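Local coordinates for protein octopine dehydrogenase (PDB 3C7A) that catalyses the NADH-dependent reductive condensation of L-arginine with pyruvate to D-octopine, and the reverse reaction, at residues T390-A393 with I394-K398; V346-P349 with S350-L354; V31-F35 with A36-E40. One frame throughout, in Å; residues are numbered along the deposited sequence.

Contact 1: T390-A393 with I394-K398; sequences TLDA and ILTGK
Thr396 bonds back to Asp392 through both its backbone and its side chain. Asp392 O takes a bond from Thr396 N at 3.1 Å and a second from Thr396 OG1 at 2.8 Å. The two donors reach this oxygen from opposite faces of its carbonyl plane. The hydroxyl gets there because OG1 stands between the backbone N and the carbonyl carbon (chi1 62°), which turns it back along the helix.

The buried side, formed by Ile394 and Ala393, is closely filled. Ile394 lays its branch against the first turn, with Ile394 CG1 3.4 Å from Thr390 O. That same oxygen accepts the bond from Ile394 N. Ala393 CB lies 3.7 Å from Lys398 O. Leu395 is partly exposed; its CG packs 3.4 Å from Leu391 O, and its side chain also touches the loop residues His199 and Asn267.

All this makes up the short helix 391-396 near the C-terminus, with a cap at its start and a break at its end. Thr390 is the N-cap, and its OG1 accepts a weak bond from Ala393 N. Gly397, with positive phi, ends the helix; its N still bonds to Ala393 O. Arg126 reaches the late carbonyls of Ile394 and Leu395 through weak bonds.

The outer side is looser and wet. The Asp392 and Thr396 side chains cross obliquely, and Asp392 OD2 stays 4.1 Å from Thr396 OG1. A water bridges Asp392 OD2 (2.9 Å) and Lys398 O, donating to both. The Lys398 amine leads away from the turn.

Contact 2: V346-P349 with S350-L354; sequences VAIP and SNDKL
Ile348 and Asp352 meet across the first turn of helix 349-362, their side chains at about a right angle. The backbone link is Asp352 N to Ile348 O, 3.2 Å long.

Asp352 has CG beside its own backbone N and anti to the carbonyl carbon (chi1 -72°). This folds the carboxylate back over the start of the helix. Its OD2 comes within 3.3 Å of Ile348 O, but both are acceptors and no bond joins them. A water instead ties the carboxylate to Ile348 N, accepting from that N-H at 2.8 Å and donating to Asp352 OD2 at 2.9 Å. The other oxygen, OD1, forms a salt bridge with Lys338 of helix 330-344. The carboxylate is therefore held at both oxygens, and the lysine probably offsets its charge beside the carbonyl.

Ile348 puts CG1 between its backbone N and carbonyl carbon (chi1 46°). The branch is buried, with Ile348 CD1 3.9 Å from Asn351 CB. Ile348 CG1 lies 4.1 Å from Asp352 OD1. Ile348 also packs on Phe337 of helix 330-344 and Glu252 of helix 240-263.

Asn351 turns its amide away from Ile348. Its ND2 bonds to Glu252 OE1, while Glu252 OE2 accepts from Ser350 N. One glutamate thus serves both a side-chain amide and a first-turn backbone N-H.

Pro349 also packs on Glu252. Lys353 N makes a weak bond to Pro349 O.

The pattern is that of a helix N-terminus: Ile348 at the N-cap, and proline as the first helical residue, where its missing N-H costs no helical bond. It starts helix 349-362 in the alpha-helical domain of the octopine dehydrogenase family.

Contact 3: V31-F35 with A36-E40; sequences VLTLF and ADEAE. With NAD (nicotinamide-adenine-dinucleotide), chain B.
Thr33 and Glu38 meet just after strand 27-32, in the strand-turn-helix of the Rossmann-type NADH site. A type II' turn from Phe35 to Glu38 joins strand to helix 38-46, and Glu38 N bonds to Phe35 O.

The Glu38 side chain can be followed outward. CB sits 3.3 Å from Phe35 O. CG is anti to the backbone N (chi1 -159°), and the chain runs extended from there, carrying CD to the adenosine ribose. OE1 accepts the Thr33 OG1 proton at 2.8 Å on its anti lone pair. It also accepts from NAD O2B at 3.0 Å. OE2 lies 3.1 Å from NAD O3B. With an alanine in place of Glu38, NAD O2B and the Thr33 hydroxyl would probably lose their shared acceptor.

Phe35 CG, anti to the backbone N (chi1 -175°), swings the ring so that one face lies against the adenine, over NAD C4A and offset toward the rim. Phe35 CD1 is 3.5 Å from NAD C2A. Thr33 CG2 packs on Ala39 CB. The planes of the Phe35 ring and the Glu38 carboxylate are 77° apart, with Glu38 OE2 at the ring edge, 3.9 Å from Phe35 CD2.

In the fold
The three contacts are separate local turns that follow one another along the chain in the order 3, 2, 1. Contact 3 alone belongs to the cofactor site: Phe35 and Glu38 line the NAD pocket, and the side chain of Glu38 is about 4 Å from Gly10. Contacts 1 and 2 lie away from the annotated sites. Contact 2 is on the opposite side of the chain's centre from contact 3, with centres about 41 Å apart. Contacts 1 and 3 are about 36 Å apart between centres. Contact 2 starts helix 349-362 and contact 1 makes up helix 391-396, the next helix in the chain; their nearest atoms are about 9 Å apart and do not touch.

Contact 1: T390-A393 with I394-K398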
loop_
_atom_site.group_PDB
_atom_site.type_symbol
_atom_site.label_atom_id
_atom_site.label_comp_id
_atom_site.label_asym_id
_atom_site.label_seq_id
_atom_site.Cartn_x
_atom_site.Cartn_y
_atom_site.Cartn_z
ATOM N N THR A 390 7.472 -2.611 -22.890
ATOM C CA THR A 390 6.628 -1.693 -23.669
ATOM C C THR A 390 5.304 -1.376 -22.963
ATOM O O THR A 390 4.915 -2.074 -22.021
ATOM C CB THR A 390 6.322 -2.252 -25.082
ATOM O OG1 THR A 390 5.648 -3.513 -24.969
ATOM C CG2 THR A 390 7.602 -2.429 -25.893
ATOM N N LEU A 391 4.619 -0.328 -23.426
ATOM C CA LEU A 391 3.311 0.060 -22.882
ATOM C C LEU A 391 2.229 -1.001 -23.115
ATOM O O LEU A 391 1.349 -1.190 -22.269
ATOM C CB LEU A 391 2.854 1.415 -23.442
ATOM C CG LEU A 391 3.521 2.706 -22.942
ATOM C CD1 LEU A 391 3.009 3.912 -23.726
ATOM C CD2 LEU A 391 3.316 2.924 -21.444
ATOM N N ASP A 392 2.302 -1.685 -24.258
ATOM C CA ASP A 392 1.377 -2.778 -24.576
ATOM C C ASP A 392 1.560 -3.964 -23.622
ATOM O O ASP A 392 0.579 -4.575 -23.192
ATOM C CB ASP A 392 1.546 -3.231 -26.033
ATOM C CG ASP A 392 0.414 -4.135 -26.504
ATOM O OD1 ASP A 392 -0.740 -3.663 -26.597
ATOM O OD2 ASP A 392 0.680 -5.321 -26.795
ATOM N N ALA A 393 2.815 -4.273 -23.298
ATOM C CA ALA A 393 3.152 -5.350 -22.363
ATOM C C ALA A 393 2.751 -5.022 -20.920
ATOM O O ALA A 393 2.368 -5.914 -20.160
ATOM C CB ALA A 393 4.637 -5.680 -22.444
ATOM N N ILE A 394 2.850 -3.745 -20.555
ATOM C CA ILE A 394 2.429 -3.253 -19.236
ATOM C C ILE A 394 0.908 -3.372 -19.041
ATOM O O ILE A 394 0.442 -3.727 -17.954
ATOM C CB ILE A 394 2.925 -1.795 -18.991
ATOM C CG1 ILE A 394 4.427 -1.791 -18.680
ATOM C CG2 ILE A 394 2.153 -1.114 -17.853
ATOM C CD1 ILE A 394 5.131 -0.471 -18.970
ATOM N N LEU A 395 0.149 -3.097 -20.101
ATOM C CA LEU A 395 -1.317 -3.128 -20.047
ATOM C C LEU A 395 -1.926 -4.535 -20.102
ATOM O O LEU A 395 -2.859 -4.836 -19.352
ATOM C CB LEU A 395 -1.923 -2.251 -21.154
ATOM C CG LEU A 395 -1.829 -0.722 -21.046
ATOM C CD1 LEU A 395 -2.171 -0.075 -22.382
ATOM C CD2 LEU A 395 -2.723 -0.168 -19.938
ATOM N N THR A 396 -1.397 -5.385 -20.985
ATOM C CA THR A 396 -2.001 -6.696 -21.273
ATOM C C THR A 396 -1.332 -7.880 -20.568
ATOM O O THR A 396 -2.004 -8.842 -20.190
ATOM C CB THR A 396 -2.043 -6.990 -22.798
ATOM O OG1 THR A 396 -0.708 -7.041 -23.319
ATOM C CG2 THR A 396 -2.841 -5.921 -23.539
ATOM N N GLY A 397 -0.011 -7.809 -20.410
ATOM C CA GLY A 397 0.765 -8.904 -19.830
ATOM C C GLY A 397 1.301 -9.887 -20.861
ATOM O O GLY A 397 1.736 -10.987 -20.509
ATOM N N LYS A 398 1.275 -9.484 -22.132
ATOM C CA LYS A 398 1.715 -10.333 -23.244
ATOM C C LYS A 398 3.005 -9.817 -23.885
ATOM O O LYS A 398 3.163 -8.613 -24.096
ATOM C CB LYS A 398 0.614 -10.434 -24.304
ATOM C CG LYS A 398 -0.599 -11.248 -23.878
ATOM C CD LYS A 398 -1.765 -11.034 -24.827
ATOM C CE LYS A 398 -2.912 -11.986 -24.531
ATOM N NZ LYS A 398 -2.597 -13.387 -24.937
HETATM O O HOH W 1 2.978 -7.006 -26.307
#

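Contact 2: V346-P349 with S350-L354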
loop_
_atom_site.group_PDB
_atom_site.type_symbol
_atom_site.label_atom_id
_atom_site.label_comp_id
_atom_site.label_asym_id
_atom_site.label_seq_id
_atom_site.Cartn_x
_atom_site.Cartn_y
_atom_site.Cartn_z
ATOM N N VAL A 346 8.784 10.210 -20.987
ATOM C CA VAL A 346 8.595 11.484 -20.284
ATOM C C VAL A 346 9.692 11.707 -19.235
ATOM O O VAL A 346 9.931 10.849 -18.381
ATOM C CB VAL A 346 7.190 11.565 -19.615
ATOM C CG1 VAL A 346 6.993 12.903 -18.904
ATOM C CG2 VAL A 346 6.082 11.346 -20.643
ATOM N N ALA A 347 10.354 12.862 -19.311
ATOM C CA ALA A 347 11.392 13.240 -18.347
ATOM C C ALA A 347 10.788 13.784 -17.049
ATOM O O ALA A 347 9.800 14.524 -17.079
ATOM C CB ALA A 347 12.343 14.260 -18.962
ATOM N N ILE A 348 11.391 13.416 -15.918
ATOM C CA ILE A 348 10.914 13.831 -14.588
ATOM C C ILE A 348 12.061 14.280 -13.652
ATOM O O ILE A 348 12.439 13.546 -12.735
ATOM C CB ILE A 348 10.039 12.723 -13.907
ATOM C CG1 ILE A 348 10.699 11.338 -14.023
ATOM C CG2 ILE A 348 8.634 12.703 -14.503
ATOM C CD1 ILE A 348 10.161 10.293 -13.045
ATOM N N PRO A 349 12.609 15.495 -13.880
ATOM C CA PRO A 349 13.807 15.983 -13.170
ATOM C C PRO A 349 13.686 16.160 -11.650
ATOM O O PRO A 349 14.666 15.930 -10.933
ATOM C CB PRO A 349 14.086 17.338 -13.840
ATOM C CG PRO A 349 12.780 17.756 -14.412
ATOM C CD PRO A 349 12.117 16.488 -14.853
ATOM N N SER A 350 12.511 16.566 -11.168
ATOM C CA SER A 350 12.288 16.776 -9.732
ATOM C C SER A 350 12.215 15.467 -8.940
ATOM O O SER A 350 12.750 15.380 -7.828
ATOM C CB SER A 350 11.033 17.620 -9.487
ATOM O OG SER A 350 11.278 18.992 -9.756
ATOM N N ASN A 351 11.551 14.462 -9.512
ATOM C CA ASN A 351 11.490 13.122 -8.915
ATOM C C ASN A 351 12.862 12.442 -8.858
ATOM O O ASN A 351 13.168 11.741 -7.891
ATOM C CB ASN A 351 10.485 12.230 -9.660
ATOM C CG ASN A 351 9.049 12.431 -9.187
ATOM O OD1 ASN A 351 8.525 11.637 -8.403
ATOM N ND2 ASN A 351 8.406 13.488 -9.668
ATOM N N ASP A 352 13.678 12.661 -9.891
ATOM C CA ASP A 352 15.030 12.089 -9.979
ATOM C C ASP A 352 15.957 12.551 -8.850
ATOM O O ASP A 352 16.756 11.763 -8.335
ATOM C CB ASP A 352 15.675 12.423 -11.333
ATOM C CG ASP A 352 15.058 11.658 -12.499
ATOM O OD1 ASP A 352 14.355 10.647 -12.274
ATOM O OD2 ASP A 352 15.290 12.070 -13.655
ATOM N N LYS A 353 15.844 13.826 -8.475
ATOM C CA LYS A 353 16.712 14.436 -7.464
ATOM C C LYS A 353 16.522 13.827 -6.073
ATOM O O LYS A 353 17.491 13.642 -5.331
ATOM C CB LYS A 353 16.505 15.956 -7.425
ATOM C CG LYS A 353 17.556 16.718 -6.613
ATOM C CD LYS A 353 17.534 18.216 -6.904
ATOM C CE LYS A 353 16.429 18.933 -6.144
ATOM N NZ LYS A 353 16.349 20.371 -6.522
ATOM N N LEU A 354 15.273 13.514 -5.732
ATOM C CA LEU A 354 14.942 12.915 -4.437
ATOM C C LEU A 354 15.370 11.450 -4.342
ATOM O O LEU A 354 15.706 10.971 -3.258
ATOM C CB LEU A 354 13.442 13.060 -4.134
ATOM C CG LEU A 354 12.870 14.476 -3.972
ATOM C CD1 LEU A 354 11.346 14.449 -3.981
ATOM C CD2 LEU A 354 13.388 15.163 -2.705
HETATM O O HOH W 2 14.055 12.529 -16.236
#

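Contact 3: V31-F35 with A36-E40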
loop_
_atom_site.group_PDB
_atom_site.type_symbol
_atom_site.label_atom_id
_atom_site.label_comp_id
_atom_site.label_asym_id
_atom_site.label_seq_id
_atom_site.Cartn_x
_atom_site.Cartn_y
_atom_site.Cartn_z
ATOM N N VAL A 31 -6.707 -19.081 8.437
ATOM C CA VAL A 31 -5.568 -18.165 8.605
ATOM C C VAL A 31 -4.239 -18.848 8.248
ATOM O O VAL A 31 -3.950 -19.949 8.728
ATOM C CB VAL A 31 -5.502 -17.583 10.054
ATOM C CG1 VAL A 31 -4.345 -16.595 10.204
ATOM C CG2 VAL A 31 -6.816 -16.911 10.433
ATOM N N LEU A 32 -3.444 -18.183 7.406
ATOM C CA LEU A 32 -2.120 -18.670 6.997
ATOM C C LEU A 32 -1.020 -17.638 7.285
ATOM O O LEU A 32 -1.145 -16.469 6.907
ATOM C CB LEU A 32 -2.123 -19.039 5.502
ATOM C CG LEU A 32 -0.824 -19.505 4.823
ATOM C CD1 LEU A 32 -0.476 -20.944 5.194
ATOM C CD2 LEU A 32 -0.908 -19.356 3.306
ATOM N N THR A 33 0.047 -18.082 7.955
ATOM C CA THR A 33 1.246 -17.256 8.200
ATOM C C THR A 33 2.544 -18.060 8.023
ATOM O O THR A 33 2.643 -19.203 8.477
ATOM C CB THR A 33 1.221 -16.544 9.592
ATOM O OG1 THR A 33 2.505 -15.967 9.869
ATOM C CG2 THR A 33 0.855 -17.513 10.719
ATOM N N LEU A 34 3.532 -17.449 7.367
ATOM C CA LEU A 34 4.778 -18.137 7.002
ATOM C C LEU A 34 6.033 -17.632 7.737
ATOM O O LEU A 34 7.160 -17.964 7.347
ATOM C CB LEU A 34 4.999 -18.072 5.480
ATOM C CG LEU A 34 3.935 -18.627 4.521
ATOM C CD1 LEU A 34 4.203 -18.156 3.093
ATOM C CD2 LEU A 34 3.846 -20.150 4.578
ATOM N N PHE A 35 5.840 -16.844 8.794
ATOM C CA PHE A 35 6.958 -16.287 9.568
ATOM C C PHE A 35 7.406 -17.249 10.676
ATOM O O PHE A 35 6.879 -17.219 11.791
ATOM C CB PHE A 35 6.585 -14.902 10.126
ATOM C CG PHE A 35 7.711 -14.193 10.851
ATOM C CD1 PHE A 35 9.013 -14.204 10.350
ATOM C CD2 PHE A 35 7.453 -13.483 12.021
ATOM C CE1 PHE A 35 10.044 -13.542 11.019
ATOM C CE2 PHE A 35 8.474 -12.814 12.693
ATOM C CZ PHE A 35 9.774 -12.844 12.191
ATOM N N ALA A 36 8.387 -18.094 10.349
ATOM C CA ALA A 36 8.876 -19.155 11.245
ATOM C C ALA A 36 7.731 -20.021 11.793
ATOM O O ALA A 36 6.951 -20.573 11.012
ATOM C CB ALA A 36 9.743 -18.572 12.376
ATOM N N ASP A 37 7.627 -20.129 13.118
ATOM C CA ASP A 37 6.569 -20.923 13.760
ATOM C C ASP A 37 5.489 -20.048 14.424
ATOM O O ASP A 37 5.001 -20.369 15.515
ATOM C CB ASP A 37 7.168 -21.905 14.781
ATOM C CG ASP A 37 8.207 -22.841 14.168
ATOM O OD1 ASP A 37 7.857 -23.629 13.260
ATOM O OD2 ASP A 37 9.375 -22.799 14.611
ATOM N N GLU A 38 5.111 -18.958 13.754
ATOM C CA GLU A 38 4.122 -17.998 14.277
ATOM C C GLU A 38 2.719 -18.597 14.470
ATOM O O GLU A 38 1.989 -18.193 15.383
ATOM C CB GLU A 38 4.055 -16.749 13.380
ATOM C CG GLU A 38 3.478 -15.499 14.057
ATOM C CD GLU A 38 3.545 -14.246 13.182
ATOM O OE1 GLU A 38 3.167 -14.312 11.991
ATOM O OE2 GLU A 38 3.967 -13.187 13.694
ATOM N N ALA A 39 2.351 -19.553 13.615
ATOM C CA ALA A 39 1.033 -20.203 13.673
ATOM C C ALA A 39 0.829 -21.063 14.926
ATOM O O ALA A 39 -0.254 -21.054 15.516
ATOM C CB ALA A 39 0.779 -21.023 12.409
ATOM N N GLU A 40 1.868 -21.800 15.319
ATOM C CA GLU A 40 1.835 -22.616 16.541
ATOM C C GLU A 40 1.770 -21.767 17.814
ATOM O O GLU A 40 1.130 -22.160 18.793
ATOM C CB GLU A 40 3.035 -23.570 16.604
ATOM C CG GLU A 40 2.940 -24.772 15.666
ATOM C CD GLU A 40 3.924 -25.879 16.018
ATOM O OE1 GLU A 40 3.916 -26.346 17.179
ATOM O OE2 GLU A 40 4.698 -26.292 15.129
HETATM P PA NAD B . 2.504 -5.129 11.090
HETATM O O1A NAD B . 3.791 -4.441 11.333
HETATM O O2A NAD B . 1.704 -5.202 12.335
HETATM O O5B NAD B . 2.771 -6.607 10.493
HETATM C C5B NAD B . 3.637 -7.528 11.130
HETATM C C4B NAD B . 3.482 -8.912 10.500
HETATM O O4B NAD B . 4.203 -8.990 9.281
HETATM C C3B NAD B . 4.026 -10.031 11.380
HETATM O O3B NAD B . 3.035 -10.591 12.211
HETATM C C2B NAD B . 4.565 -11.044 10.388
HETATM O O2B NAD B . 3.591 -12.007 10.051
HETATM C C1B NAD B . 4.910 -10.214 9.163
HETATM N N9A NAD B . 6.371 -9.989 9.157
HETATM C C8A NAD B . 7.035 -8.955 9.774
HETATM N N7A NAD B . 8.361 -9.098 9.559
HETATM C C5A NAD B . 8.560 -10.207 8.814
HETATM C C6A NAD B . 9.718 -10.800 8.317
HETATM N N6A NAD B . 10.903 -10.403 8.777
HETATM N N1A NAD B . 9.620 -11.960 7.566
HETATM C C2A NAD B . 8.379 -12.521 7.315
HETATM N N3A NAD B . 7.235 -11.923 7.816
HETATM C C4A NAD B . 7.320 -10.782 8.554
HETATM O O3 NAD B . 1.712 -4.355 9.908
HETATM P PN NAD B . 0.214 -3.776 10.083
HETATM O O1N NAD B . 0.213 -2.820 11.213
HETATM O O2N NAD B . -0.743 -4.908 10.084
HETATM O O5D NAD B . -0.029 -2.906 8.745
HETATM C C5D NAD B . 0.053 -3.446 7.441
HETATM C C4D NAD B . 0.235 -2.319 6.420
HETATM O O4D NAD B . -0.790 -1.342 6.547
HETATM C C3D NAD B . 1.567 -1.603 6.603
HETATM O O3D NAD B . 2.189 -1.450 5.347
HETATM C C2D NAD B . 1.195 -0.254 7.196
HETATM O O2D NAD B . 2.060 0.766 6.751
HETATM C C1D NAD B . -0.239 -0.043 6.719
HETATM N N1N NAD B . -1.055 0.786 7.639
HETATM C C2N NAD B . -1.177 0.479 8.974
HETATM C C3N NAD B . -1.957 1.274 9.820
HETATM C C7N NAD B . -2.287 0.800 11.213
HETATM O O7N NAD B . -2.952 1.606 12.040
HETATM N N7N NAD B . -1.889 -0.489 11.629
HETATM C C4N NAD B . -2.615 2.389 9.293
HETATM C C5N NAD B . -2.492 2.694 7.938
HETATM C C6N NAD B . -1.708 1.879 7.123
HETATM O O HOH W 3 4.204 -20.253 11.023
#